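Local coordinates for protein 5-formaminoimidazole-4-carboxamide-1-(beta)-D-ribofuranosyl 5'-monophosphate synthetase (PDB 2R7K) that catalyses the ATP- and formate-dependent formylation of AICAR to FAICAR without folates, a step of purine biosynthesis, at residues A[139-144]-A[198-203]; A[153-158]-A[194-199]; A[206-211]-A[295-300]. All coordinates share one frame; numbering follows the deposited sequence.

Contact 1: A[139-144]-A[198-203]. With ACP (phosphomethylphosphonic acid adenylate ester), chain E.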
loop_
_atom_site.group_PDB
_atom_site.type_symbol
_atom_site.label_atom_id
_atom_site.label_comp_id
_atom_site.label_asym_id
_atom_site.label_seq_id
_atom_site.Cartn_x
_atom_site.Cartn_y
_atom_site.Cartn_z
ATOM N N VAL A 139 -12.278 -39.144 12.239
ATOM C CA VAL A 139 -11.920 -38.882 13.628
ATOM C C VAL A 139 -11.093 -40.061 14.145
ATOM O O VAL A 139 -11.054 -41.124 13.508
ATOM C CB VAL A 139 -13.168 -38.695 14.512
ATOM C CG1 VAL A 139 -13.819 -37.339 14.251
ATOM C CG2 VAL A 139 -14.153 -39.832 14.284
ATOM N N PRO A 140 -10.396 -39.866 15.274
ATOM C CA PRO A 140 -9.662 -40.965 15.909
ATOM C C PRO A 140 -10.631 -42.033 16.436
ATOM O O PRO A 140 -11.733 -41.698 16.877
ATOM C CB PRO A 140 -8.959 -40.284 17.088
ATOM C CG PRO A 140 -8.997 -38.798 16.781
ATOM C CD PRO A 140 -10.265 -38.604 16.022
ATOM N N LYS A 141 -10.228 -43.301 16.389
ATOM C CA LYS A 141 -11.036 -44.370 16.987
ATOM C C LYS A 141 -11.230 -44.125 18.478
ATOM O O LYS A 141 -10.288 -43.772 19.184
ATOM C CB LYS A 141 -10.393 -45.740 16.771
ATOM C CG LYS A 141 -10.785 -46.423 15.474
ATOM C CD LYS A 141 -9.998 -47.714 15.272
ATOM C CE LYS A 141 -8.524 -47.427 14.984
ATOM N NZ LYS A 141 -7.671 -48.651 15.008
ATOM N N LYS A 142 -12.456 -44.300 18.954
ATOM C CA LYS A 142 -12.718 -44.184 20.382
ATOM C C LYS A 142 -12.637 -45.559 21.037
ATOM O O LYS A 142 -12.960 -46.569 20.415
ATOM C CB LYS A 142 -14.087 -43.555 20.635
ATOM C CG LYS A 142 -14.291 -42.211 19.947
ATOM C CD LYS A 142 -13.188 -41.217 20.302
ATOM C CE LYS A 142 -13.475 -39.826 19.738
ATOM N NZ LYS A 142 -13.571 -39.822 18.248
ATOM N N TYR A 143 -12.184 -45.587 22.286
ATOM C CA TYR A 143 -12.141 -46.824 23.065
ATOM C C TYR A 143 -12.958 -46.679 24.343
ATOM O O TYR A 143 -12.711 -45.781 25.148
ATOM C CB TYR A 143 -10.698 -47.211 23.388
ATOM C CG TYR A 143 -9.906 -47.587 22.162
ATOM C CD1 TYR A 143 -9.847 -48.903 21.728
ATOM C CD2 TYR A 143 -9.231 -46.619 21.422
ATOM C CE1 TYR A 143 -9.131 -49.251 20.599
ATOM C CE2 TYR A 143 -8.515 -46.953 20.295
ATOM C CZ TYR A 143 -8.464 -48.271 19.884
ATOM O OH TYR A 143 -7.746 -48.610 18.757
ATOM N N GLU A 144 -13.929 -47.569 24.524
ATOM C CA GLU A 144 -14.831 -47.486 25.673
ATOM C C GLU A 144 -14.137 -47.693 27.020
ATOM O O GLU A 144 -14.450 -47.000 27.991
ATOM C CB GLU A 144 -15.991 -48.468 25.525
ATOM C CG GLU A 144 -17.022 -48.068 24.486
ATOM C CD GLU A 144 -18.162 -49.064 24.403
ATOM O OE1 GLU A 144 -18.035 -50.160 24.997
ATOM O OE2 GLU A 144 -19.183 -48.754 23.748
ATOM N N ILE A 198 -10.452 -42.313 26.030
ATOM C CA ILE A 198 -9.371 -43.011 25.352
ATOM C C ILE A 198 -9.623 -43.011 23.864
ATOM O O ILE A 198 -10.685 -43.438 23.415
ATOM C CB ILE A 198 -9.279 -44.490 25.833
ATOM C CG1 ILE A 198 -9.276 -44.566 27.365
ATOM C CG2 ILE A 198 -8.053 -45.189 25.248
ATOM C CD1 ILE A 198 -9.429 -45.976 27.905
ATOM N N GLU A 199 -8.650 -42.540 23.090
ATOM C CA GLU A 199 -8.774 -42.620 21.643
ATOM C C GLU A 199 -7.476 -42.995 20.953
ATOM O O GLU A 199 -6.384 -42.811 21.488
ATOM C CB GLU A 199 -9.334 -41.312 21.053
ATOM C CG GLU A 199 -8.525 -40.056 21.371
ATOM C CD GLU A 199 -9.039 -38.825 20.628
ATOM O OE1 GLU A 199 -10.267 -38.720 20.412
ATOM O OE2 GLU A 199 -8.213 -37.962 20.257
ATOM N N GLU A 200 -7.615 -43.524 19.749
ATOM C CA GLU A 200 -6.477 -43.803 18.900
ATOM C C GLU A 200 -5.476 -42.647 18.919
ATOM O O GLU A 200 -5.851 -41.486 18.776
ATOM C CB GLU A 200 -6.976 -44.044 17.483
ATOM C CG GLU A 200 -5.900 -44.127 16.425
ATOM C CD GLU A 200 -6.485 -44.325 15.049
ATOM O OE1 GLU A 200 -7.715 -44.130 14.890
ATOM O OE2 GLU A 200 -5.720 -44.682 14.129
ATOM N N TYR A 201 -4.203 -42.960 19.115
ATOM C CA TYR A 201 -3.171 -41.948 18.993
ATOM C C TYR A 201 -2.831 -41.840 17.507
ATOM O O TYR A 201 -2.336 -42.801 16.901
ATOM C CB TYR A 201 -1.939 -42.304 19.828
ATOM C CG TYR A 201 -0.906 -41.201 19.870
ATOM C CD1 TYR A 201 -0.787 -40.376 20.980
ATOM C CD2 TYR A 201 -0.054 -40.976 18.792
ATOM C CE1 TYR A 201 0.151 -39.355 21.020
ATOM C CE2 TYR A 201 0.890 -39.958 18.817
ATOM C CZ TYR A 201 0.987 -39.148 19.934
ATOM O OH TYR A 201 1.925 -38.138 19.974
ATOM N N VAL A 202 -3.140 -40.689 16.908
ATOM C CA VAL A 202 -2.867 -40.488 15.485
ATOM C C VAL A 202 -1.453 -39.956 15.295
ATOM O O VAL A 202 -1.063 -38.970 15.914
ATOM C CB VAL A 202 -3.916 -39.564 14.810
ATOM C CG1 VAL A 202 -3.570 -39.327 13.334
ATOM C CG2 VAL A 202 -5.309 -40.175 14.930
ATOM N N VAL A 203 -0.673 -40.638 14.464
ATOM C CA VAL A 203 0.702 -40.236 14.236
ATOM C C VAL A 203 0.798 -39.494 12.907
ATOM O O VAL A 203 0.646 -40.079 11.837
ATOM C CB VAL A 203 1.666 -41.438 14.274
ATOM C CG1 VAL A 203 3.109 -40.958 14.244
ATOM C CG2 VAL A 203 1.402 -42.278 15.524
HETATM P PG ACP E . -6.977 -27.130 24.901
HETATM O O1G ACP E . -6.541 -27.025 26.344
HETATM O O2G ACP E . -8.406 -26.694 24.668
HETATM O O3G ACP E . -5.985 -26.535 23.925
HETATM P PB ACP E . -7.820 -29.229 22.974
HETATM O O1B ACP E . -7.552 -28.078 22.034
HETATM O O2B ACP E . -9.264 -29.580 23.259
HETATM C C3B ACP E . -6.970 -28.904 24.543
HETATM P PA ACP E . -6.959 -31.947 23.007
HETATM O O1A ACP E . -7.894 -32.910 22.324
HETATM O O2A ACP E . -6.942 -31.802 24.507
HETATM O O3A ACP E . -7.138 -30.515 22.284
HETATM O "O5'" ACP E . -5.471 -32.329 22.562
HETATM C "C5'" ACP E . -4.361 -31.749 23.228
HETATM C "C4'" ACP E . -3.161 -32.072 22.365
HETATM O "O4'" ACP E . -2.917 -33.482 22.390
HETATM C "C3'" ACP E . -3.418 -31.735 20.904
HETATM O "O3'" ACP E . -3.083 -30.378 20.581
HETATM C "C2'" ACP E . -2.543 -32.732 20.177
HETATM O "O2'" ACP E . -1.223 -32.202 20.070
HETATM C "C1'" ACP E . -2.531 -33.950 21.098
HETATM N N9 ACP E . -3.560 -34.909 20.644
HETATM C C8 ACP E . -4.879 -34.793 20.895
HETATM N N7 ACP E . -5.571 -35.816 20.342
HETATM C C5 ACP E . -4.679 -36.614 19.724
HETATM C C6 ACP E . -4.739 -37.877 18.960
HETATM N N6 ACP E . -5.921 -38.494 18.726
HETATM N N1 ACP E . -3.580 -38.380 18.488
HETATM C C2 ACP E . -2.395 -37.774 18.712
HETATM N N3 ACP E . -2.266 -36.626 19.403
HETATM C C4 ACP E . -3.355 -36.006 19.920
#

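Contact 2: A[153-158]-A[194-199]. With ACP (phosphomethylphosphonic acid adenylate ester), chain E.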
loop_
_atom_site.group_PDB
_atom_site.type_symbol
_atom_site.label_atom_id
_atom_site.label_comp_id
_atom_site.label_asym_id
_atom_site.label_seq_id
_atom_site.Cartn_x
_atom_site.Cartn_y
_atom_site.Cartn_z
ATOM N N VAL A 153 -2.670 -45.374 22.265
ATOM C CA VAL A 153 -3.799 -44.489 22.465
ATOM C C VAL A 153 -3.336 -43.265 23.226
ATOM O O VAL A 153 -2.306 -43.301 23.899
ATOM C CB VAL A 153 -4.946 -45.168 23.266
ATOM C CG1 VAL A 153 -5.554 -46.330 22.475
ATOM C CG2 VAL A 153 -4.459 -45.624 24.633
ATOM N N ILE A 154 -4.087 -42.176 23.099
ATOM C CA ILE A 154 -3.891 -41.035 23.971
ATOM C C ILE A 154 -5.083 -40.991 24.921
ATOM O O ILE A 154 -6.209 -41.315 24.530
ATOM C CB ILE A 154 -3.748 -39.708 23.175
ATOM C CG1 ILE A 154 -3.502 -38.535 24.125
ATOM C CG2 ILE A 154 -4.978 -39.470 22.296
ATOM C CD1 ILE A 154 -3.090 -37.249 23.428
ATOM N N VAL A 155 -4.842 -40.618 26.172
ATOM C CA VAL A 155 -5.929 -40.600 27.148
ATOM C C VAL A 155 -6.127 -39.218 27.752
ATOM O O VAL A 155 -5.202 -38.631 28.311
ATOM C CB VAL A 155 -5.740 -41.650 28.282
ATOM C CG1 VAL A 155 -7.008 -41.738 29.121
ATOM C CG2 VAL A 155 -5.413 -43.015 27.694
ATOM N N LYS A 156 -7.354 -38.719 27.645
ATOM C CA LYS A 156 -7.674 -37.366 28.066
ATOM C C LYS A 156 -8.599 -37.336 29.282
ATOM O O LYS A 156 -9.644 -37.987 29.300
ATOM C CB LYS A 156 -8.302 -36.597 26.902
ATOM C CG LYS A 156 -7.426 -36.561 25.663
ATOM C CD LYS A 156 -8.184 -36.064 24.449
ATOM C CE LYS A 156 -7.259 -35.990 23.236
ATOM N NZ LYS A 156 -7.989 -35.709 21.965
ATOM N N PHE A 157 -8.201 -36.570 30.291
ATOM C CA PHE A 157 -9.024 -36.358 31.469
ATOM C C PHE A 157 -9.334 -34.870 31.608
ATOM O O PHE A 157 -8.420 -34.042 31.596
ATOM C CB PHE A 157 -8.297 -36.836 32.729
ATOM C CG PHE A 157 -7.575 -38.145 32.563
ATOM C CD1 PHE A 157 -6.292 -38.185 32.041
ATOM C CD2 PHE A 157 -8.172 -39.334 32.950
ATOM C CE1 PHE A 157 -5.624 -39.390 31.890
ATOM C CE2 PHE A 157 -7.509 -40.542 32.806
ATOM C CZ PHE A 157 -6.234 -40.569 32.275
ATOM N N PRO A 158 -10.625 -34.518 31.718
ATOM C CA PRO A 158 -10.984 -33.158 32.121
ATOM C C PRO A 158 -10.706 -32.940 33.613
ATOM O O PRO A 158 -11.622 -33.003 34.432
ATOM C CB PRO A 158 -12.497 -33.087 31.836
ATOM C CG PRO A 158 -12.821 -34.315 31.022
ATOM C CD PRO A 158 -11.814 -35.340 31.440
ATOM N N ALA A 194 -12.151 -42.345 35.899
ATOM C CA ALA A 194 -13.350 -42.971 35.352
ATOM C C ALA A 194 -13.828 -42.192 34.133
ATOM O O ALA A 194 -14.313 -42.771 33.161
ATOM C CB ALA A 194 -14.445 -43.044 36.405
ATOM N N ASN A 195 -13.675 -40.872 34.197
ATOM C CA ASN A 195 -14.035 -39.974 33.101
ATOM C C ASN A 195 -13.099 -40.129 31.899
ATOM O O ASN A 195 -13.388 -39.635 30.806
ATOM C CB ASN A 195 -14.014 -38.522 33.600
ATOM C CG ASN A 195 -14.791 -37.573 32.696
ATOM O OD1 ASN A 195 -15.472 -37.997 31.761
ATOM N ND2 ASN A 195 -14.699 -36.277 32.986
ATOM N N ALA A 196 -11.984 -40.824 32.111
ATOM C CA ALA A 196 -10.963 -41.015 31.085
ATOM C C ALA A 196 -11.533 -41.227 29.688
ATOM O O ALA A 196 -12.347 -42.127 29.467
ATOM C CB ALA A 196 -10.060 -42.180 31.452
ATOM N N HIS A 197 -11.112 -40.382 28.750
ATOM C CA HIS A 197 -11.467 -40.562 27.350
ATOM C C HIS A 197 -10.269 -41.132 26.607
ATOM O O HIS A 197 -9.203 -40.519 26.565
ATOM C CB HIS A 197 -11.914 -39.241 26.714
ATOM C CG HIS A 197 -12.302 -39.367 25.272
ATOM N ND1 HIS A 197 -11.506 -38.906 24.244
ATOM C CD2 HIS A 197 -13.397 -39.905 24.685
ATOM C CE1 HIS A 197 -12.097 -39.153 23.088
ATOM N NE2 HIS A 197 -13.246 -39.758 23.328
ATOM N N ILE A 198 -10.452 -42.313 26.030
ATOM C CA ILE A 198 -9.371 -43.011 25.352
ATOM C C ILE A 198 -9.623 -43.011 23.864
ATOM O O ILE A 198 -10.685 -43.438 23.415
ATOM C CB ILE A 198 -9.279 -44.490 25.833
ATOM C CG1 ILE A 198 -9.276 -44.566 27.365
ATOM C CG2 ILE A 198 -8.053 -45.189 25.248
ATOM C CD1 ILE A 198 -9.429 -45.976 27.905
ATOM N N GLU A 199 -8.650 -42.540 23.090
ATOM C CA GLU A 199 -8.774 -42.620 21.643
ATOM C C GLU A 199 -7.476 -42.995 20.953
ATOM O O GLU A 199 -6.384 -42.811 21.488
ATOM C CB GLU A 199 -9.334 -41.312 21.053
ATOM C CG GLU A 199 -8.525 -40.056 21.371
ATOM C CD GLU A 199 -9.039 -38.825 20.628
ATOM O OE1 GLU A 199 -10.267 -38.720 20.412
ATOM O OE2 GLU A 199 -8.213 -37.962 20.257
HETATM P PG ACP E . -6.977 -27.130 24.901
HETATM O O1G ACP E . -6.541 -27.025 26.344
HETATM O O2G ACP E . -8.406 -26.694 24.668
HETATM O O3G ACP E . -5.985 -26.535 23.925
HETATM P PB ACP E . -7.820 -29.229 22.974
HETATM O O1B ACP E . -7.552 -28.078 22.034
HETATM O O2B ACP E . -9.264 -29.580 23.259
HETATM C C3B ACP E . -6.970 -28.904 24.543
HETATM P PA ACP E . -6.959 -31.947 23.007
HETATM O O1A ACP E . -7.894 -32.910 22.324
HETATM O O2A ACP E . -6.942 -31.802 24.507
HETATM O O3A ACP E . -7.138 -30.515 22.284
HETATM O "O5'" ACP E . -5.471 -32.329 22.562
HETATM C "C5'" ACP E . -4.361 -31.749 23.228
HETATM C "C4'" ACP E . -3.161 -32.072 22.365
HETATM O "O4'" ACP E . -2.917 -33.482 22.390
HETATM C "C3'" ACP E . -3.418 -31.735 20.904
HETATM O "O3'" ACP E . -3.083 -30.378 20.581
HETATM C "C2'" ACP E . -2.543 -32.732 20.177
HETATM O "O2'" ACP E . -1.223 -32.202 20.070
HETATM C "C1'" ACP E . -2.531 -33.950 21.098
HETATM N N9 ACP E . -3.560 -34.909 20.644
HETATM C C8 ACP E . -4.879 -34.793 20.895
HETATM N N7 ACP E . -5.571 -35.816 20.342
HETATM C C5 ACP E . -4.679 -36.614 19.724
HETATM C C6 ACP E . -4.739 -37.877 18.960
HETATM N N6 ACP E . -5.921 -38.494 18.726
HETATM N N1 ACP E . -3.580 -38.380 18.488
HETATM C C2 ACP E . -2.395 -37.774 18.712
HETATM N N3 ACP E . -2.266 -36.626 19.403
HETATM C C4 ACP E . -3.355 -36.006 19.920
#

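Contact 3: A[206-211]-A[295-300]. With ACP (phosphomethylphosphonic acid adenylate ester), chain E.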
loop_
_atom_site.group_PDB
_atom_site.type_symbol
_atom_site.label_atom_id
_atom_site.label_comp_id
_atom_site.label_asym_id
_atom_site.label_seq_id
_atom_site.Cartn_x
_atom_site.Cartn_y
_atom_site.Cartn_z
ATOM N N ASN A 206 0.386 -31.908 12.499
ATOM C CA ASN A 206 -0.693 -31.055 12.966
ATOM C C ASN A 206 -1.028 -29.904 12.011
ATOM O O ASN A 206 -0.176 -29.068 11.698
ATOM C CB ASN A 206 -0.317 -30.468 14.324
ATOM C CG ASN A 206 -1.433 -29.640 14.945
ATOM O OD1 ASN A 206 -1.163 -28.698 15.680
ATOM N ND2 ASN A 206 -2.686 -30.006 14.676
ATOM N N PHE A 207 -2.272 -29.869 11.556
ATOM C CA PHE A 207 -2.810 -28.699 10.858
ATOM C C PHE A 207 -4.095 -28.272 11.543
ATOM O O PHE A 207 -5.100 -28.973 11.470
ATOM C CB PHE A 207 -3.102 -29.025 9.401
ATOM C CG PHE A 207 -1.890 -29.437 8.622
ATOM C CD1 PHE A 207 -1.116 -28.494 7.968
ATOM C CD2 PHE A 207 -1.526 -30.772 8.537
ATOM C CE1 PHE A 207 -0.002 -28.873 7.241
ATOM C CE2 PHE A 207 -0.404 -31.154 7.818
ATOM C CZ PHE A 207 0.357 -30.198 7.167
ATOM N N CYS A 208 -4.044 -27.143 12.245
ATOM C CA CYS A 208 -5.247 -26.503 12.756
ATOM C C CYS A 208 -5.763 -25.558 11.671
ATOM O O CYS A 208 -5.189 -24.510 11.419
ATOM C CB CYS A 208 -4.947 -25.761 14.055
ATOM S SG CYS A 208 -4.140 -26.831 15.317
ATOM N N ILE A 209 -6.836 -25.956 11.007
ATOM C CA ILE A 209 -7.290 -25.246 9.817
ATOM C C ILE A 209 -8.374 -24.236 10.169
ATOM O O ILE A 209 -9.403 -24.580 10.755
ATOM C CB ILE A 209 -7.766 -26.240 8.752
ATOM C CG1 ILE A 209 -6.627 -27.217 8.431
ATOM C CG2 ILE A 209 -8.214 -25.509 7.493
ATOM C CD1 ILE A 209 -7.084 -28.517 7.793
ATOM N N HIS A 210 -8.124 -22.977 9.834
ATOM C CA HIS A 210 -9.053 -21.913 10.184
ATOM C C HIS A 210 -9.924 -21.537 8.986
ATOM O O HIS A 210 -9.434 -21.044 7.956
ATOM C CB HIS A 210 -8.305 -20.708 10.767
ATOM C CG HIS A 210 -7.360 -21.071 11.876
ATOM N ND1 HIS A 210 -7.771 -21.254 13.181
ATOM C CD2 HIS A 210 -6.025 -21.296 11.868
ATOM C CE1 HIS A 210 -6.731 -21.576 13.928
ATOM N NE2 HIS A 210 -5.659 -21.606 13.156
ATOM N N TYR A 211 -11.218 -21.797 9.127
ATOM C CA TYR A 211 -12.193 -21.496 8.087
ATOM C C TYR A 211 -13.068 -20.305 8.484
ATOM O O TYR A 211 -13.159 -19.939 9.655
ATOM C CB TYR A 211 -13.131 -22.681 7.843
ATOM C CG TYR A 211 -12.517 -24.013 7.486
ATOM C CD1 TYR A 211 -12.505 -24.456 6.178
ATOM C CD2 TYR A 211 -12.000 -24.856 8.472
ATOM C CE1 TYR A 211 -11.969 -25.693 5.845
ATOM C CE2 TYR A 211 -11.457 -26.093 8.147
ATOM C CZ TYR A 211 -11.446 -26.503 6.838
ATOM O OH TYR A 211 -10.917 -27.722 6.507
ATOM N N CYS A 295 -12.698 -23.779 13.324
ATOM C CA CYS A 295 -11.410 -24.445 13.171
ATOM C C CYS A 295 -11.556 -25.961 13.233
ATOM O O CYS A 295 -12.231 -26.486 14.121
ATOM C CB CYS A 295 -10.468 -23.971 14.280
ATOM S SG CYS A 295 -8.829 -24.688 14.240
ATOM N N LEU A 296 -10.947 -26.660 12.278
ATOM C CA LEU A 296 -10.731 -28.099 12.406
ATOM C C LEU A 296 -9.290 -28.344 12.832
ATOM O O LEU A 296 -8.359 -27.979 12.119
ATOM C CB LEU A 296 -10.999 -28.827 11.091
ATOM C CG LEU A 296 -12.444 -28.823 10.594
ATOM C CD1 LEU A 296 -12.528 -29.698 9.362
ATOM C CD2 LEU A 296 -13.395 -29.305 11.674
ATOM N N GLN A 297 -9.105 -28.954 13.998
ATOM C CA GLN A 297 -7.771 -29.287 14.488
ATOM C C GLN A 297 -7.455 -30.724 14.106
ATOM O O GLN A 297 -8.035 -31.670 14.634
ATOM C CB GLN A 297 -7.707 -29.088 15.996
ATOM C CG GLN A 297 -8.037 -27.669 16.410
ATOM C CD GLN A 297 -8.567 -27.582 17.816
ATOM O OE1 GLN A 297 -9.723 -27.208 18.033
ATOM N NE2 GLN A 297 -7.730 -27.931 18.787
ATOM N N SER A 298 -6.542 -30.888 13.167
ATOM C CA SER A 298 -6.357 -32.180 12.544
ATOM C C SER A 298 -4.926 -32.713 12.607
ATOM O O SER A 298 -3.984 -32.002 12.963
ATOM C CB SER A 298 -6.836 -32.124 11.096
ATOM O OG SER A 298 -6.006 -31.271 10.331
ATOM N N LEU A 299 -4.789 -33.993 12.288
ATOM C CA LEU A 299 -3.495 -34.613 12.145
ATOM C C LEU A 299 -3.477 -35.300 10.805
ATOM O O LEU A 299 -4.426 -35.986 10.444
ATOM C CB LEU A 299 -3.246 -35.612 13.273
ATOM C CG LEU A 299 -3.043 -34.968 14.642
ATOM C CD1 LEU A 299 -3.249 -35.983 15.772
ATOM C CD2 LEU A 299 -1.672 -34.297 14.719
ATOM N N CYS A 300 -2.412 -35.085 10.047
ATOM C CA CYS A 300 -2.312 -35.687 8.733
ATOM C C CYS A 300 -1.479 -36.965 8.814
ATOM O O CYS A 300 -0.273 -36.913 9.044
ATOM C CB CYS A 300 -1.700 -34.703 7.726
ATOM S SG CYS A 300 -1.740 -35.310 6.027
HETATM P PG ACP E . -6.977 -27.130 24.901
HETATM O O1G ACP E . -6.541 -27.025 26.344
HETATM O O2G ACP E . -8.406 -26.694 24.668
HETATM O O3G ACP E . -5.985 -26.535 23.925
HETATM P PB ACP E . -7.820 -29.229 22.974
HETATM O O1B ACP E . -7.552 -28.078 22.034
HETATM O O2B ACP E . -9.264 -29.580 23.259
HETATM C C3B ACP E . -6.970 -28.904 24.543
HETATM P PA ACP E . -6.959 -31.947 23.007
HETATM O O1A ACP E . -7.894 -32.910 22.324
HETATM O O2A ACP E . -6.942 -31.802 24.507
HETATM O O3A ACP E . -7.138 -30.515 22.284
HETATM O "O5'" ACP E . -5.471 -32.329 22.562
HETATM C "C5'" ACP E . -4.361 -31.749 23.228
HETATM C "C4'" ACP E . -3.161 -32.072 22.365
HETATM O "O4'" ACP E . -2.917 -33.482 22.390
HETATM C "C3'" ACP E . -3.418 -31.735 20.904
HETATM O "O3'" ACP E . -3.083 -30.378 20.581
HETATM C "C2'" ACP E . -2.543 -32.732 20.177
HETATM O "O2'" ACP E . -1.223 -32.202 20.070
HETATM C "C1'" ACP E . -2.531 -33.950 21.098
HETATM N N9 ACP E . -3.560 -34.909 20.644
HETATM C C8 ACP E . -4.879 -34.793 20.895
HETATM N N7 ACP E . -5.571 -35.816 20.342
HETATM C C5 ACP E . -4.679 -36.614 19.724
HETATM C C6 ACP E . -4.739 -37.877 18.960
HETATM N N6 ACP E . -5.921 -38.494 18.726
HETATM N N1 ACP E . -3.580 -38.380 18.488
HETATM C C2 ACP E . -2.395 -37.774 18.712
HETATM N N3 ACP E . -2.266 -36.626 19.403
HETATM C C4 ACP E . -3.355 -36.006 19.920
#

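Contact 1: A[139-144]-A[198-203]
K141 and E200 hold each other by two hydrogen bonds where the short edge strand 142-143 pairs antiparallel with strand 197-200, in the ATP-grasp sheet whose chain runs on into the adenine-binding linker. One bond is backbone to backbone: E200 N gives its hydrogen to K141 O at 2.7 Å. The other uses the E200 side chain. Its CB lies 3.5 Å from K141 N; CG stands anti to the backbone N (chi1 170°), and the extended chain carries the carboxylate across K141 at a slant. CD packs against K141 CE, and OE1 takes the hydrogen of K141 N on its anti lone pair, 3.0 Å away and almost straight at 174°. E200 OE2 and K141 NZ probably attract each other only weakly, being too far apart for a salt bridge. K142 lies alongside E199, its CE near OE1, but the chain bends twice and brings NZ to P140 O at 3.0 Å. Beyond K142, Y143 rests its CB on I198 CG2 and turns a ring edge to E200 N, while its hydroxyl bonds D150. P140 lays CB on E200 O and CG beside E199 OE2, next to adenine N6. The adenine of the ATP analogue is read as in other ATP-grasp enzymes: its N6 donates to E199 OE2 (2.8 Å) and to E200 O (3.0 Å), and V202 N donates to its N1 (2.8 Å). Y201 offers a ring face to the base, and adenine C2 sits 3.6 Å above the centre of that ring.

Contact 2: A[153-158]-A[194-199]
K156 and E199 meet as a buried salt bridge on the nucleotide side of the ATP-grasp sheet, NZ to OE2 at 2.8 Å. The ammonium comes from above the carboxylate plane, and the same NZ donates to ACP O1A at 2.8 Å and to ACP N7 at 2.9 Å. Three acceptors therefore fix the tip of K156, whose chain is extended beyond CG. With an alanine here in place of E199, the K156 ammonium would probably lose its carboxylate mate and adenine N6 one of its acceptors. I154 completes the first shell: its CG2 lies alongside E199 CG at 3.7 Å and its CD1 touches ACP N9 at 3.7 Å. In the next layer, antiparallel pairing of strands 153-156 and 197-199 sets all these groups in place. I154 and E199 exchange two backbone bonds, and K156 and H197 exchange two more. On the other face, V155 CG1 and V153 CG2 pack on the two branches of I198, and F175 of helix 172-184 touches V155 and I198. Where the chain leaves the strand, F157 CE2 lies 3.3 Å from A196 CB.

Contact 3: A[206-211]-A[295-300]
The carbonyl oxygen of F207 is gripped twice by S298. The hydroxyl OG donates to F207 O at 2.7 Å, in the carbonyl plane on a lone pair, while S298 N donates from above that plane at 2.9 Å. Both are possible because OG stands between the backbone N and the carbonyl carbon (chi1 67°), turned to the neighbouring strand. S298 O is gripped twice in return: F207 N bonds it at 3.1 Å and N206 ND2 at 2.9 Å, the oxygen lying almost in the amide plane. The other end of that amide, OD1, takes the backbone N-H of R228. Strands 206-211 and 295-300 are inner neighbours in the large antiparallel sheet of the ATP-grasp fold, and I209 and L296 form the next hydrogen-bonded pair. On their face Y211 CE2 packs on L296 CG (3.8 Å), against helix 268-285, and the F207 ring turns an edge to C300 CB, with T256 of the second subunit against both residues. On the other face, C295 SG lies 4.2 Å from the centre of the H210 ring, whose NE2 bonds D226. L299 sends CD2 to N206 CA and CD1 to ACP C2 (3.5 Å). Q297 NE2 donates to ACP O1B at a long 3.3 Å, and its side chain lies beside E310. Both are predicted magnesium ligands. The doubled bonds thus satisfy buried carbonyls and tie the strands in register, so that the face bearing Q297 is probably well placed for the phosphates and the predicted magnesium ion.

Overall arrangement
Contacts 1 and 2 are neighbours in one antiparallel sheet: both use strand 197-200, share I198 and E199, and have centres about 9 Å apart. The strand is flanked by 142-143 and by 153-156, and side chains bridge the two contacts where Y143 CE2 meets V153 CG1 at 3.7 Å. Contact 3 belongs to the larger sheet, its centre about 17 Å from contact 1 and about 21 Å from contact 2. The link across is short, V202 O to L299 CD1 at 3.7 Å. The ATP analogue lies between the sheets: contact 1 reads the adenine, contact 2 reaches the alpha-phosphate, contact 3 the beta-phosphate, and R238 of the second subunit adds another bond.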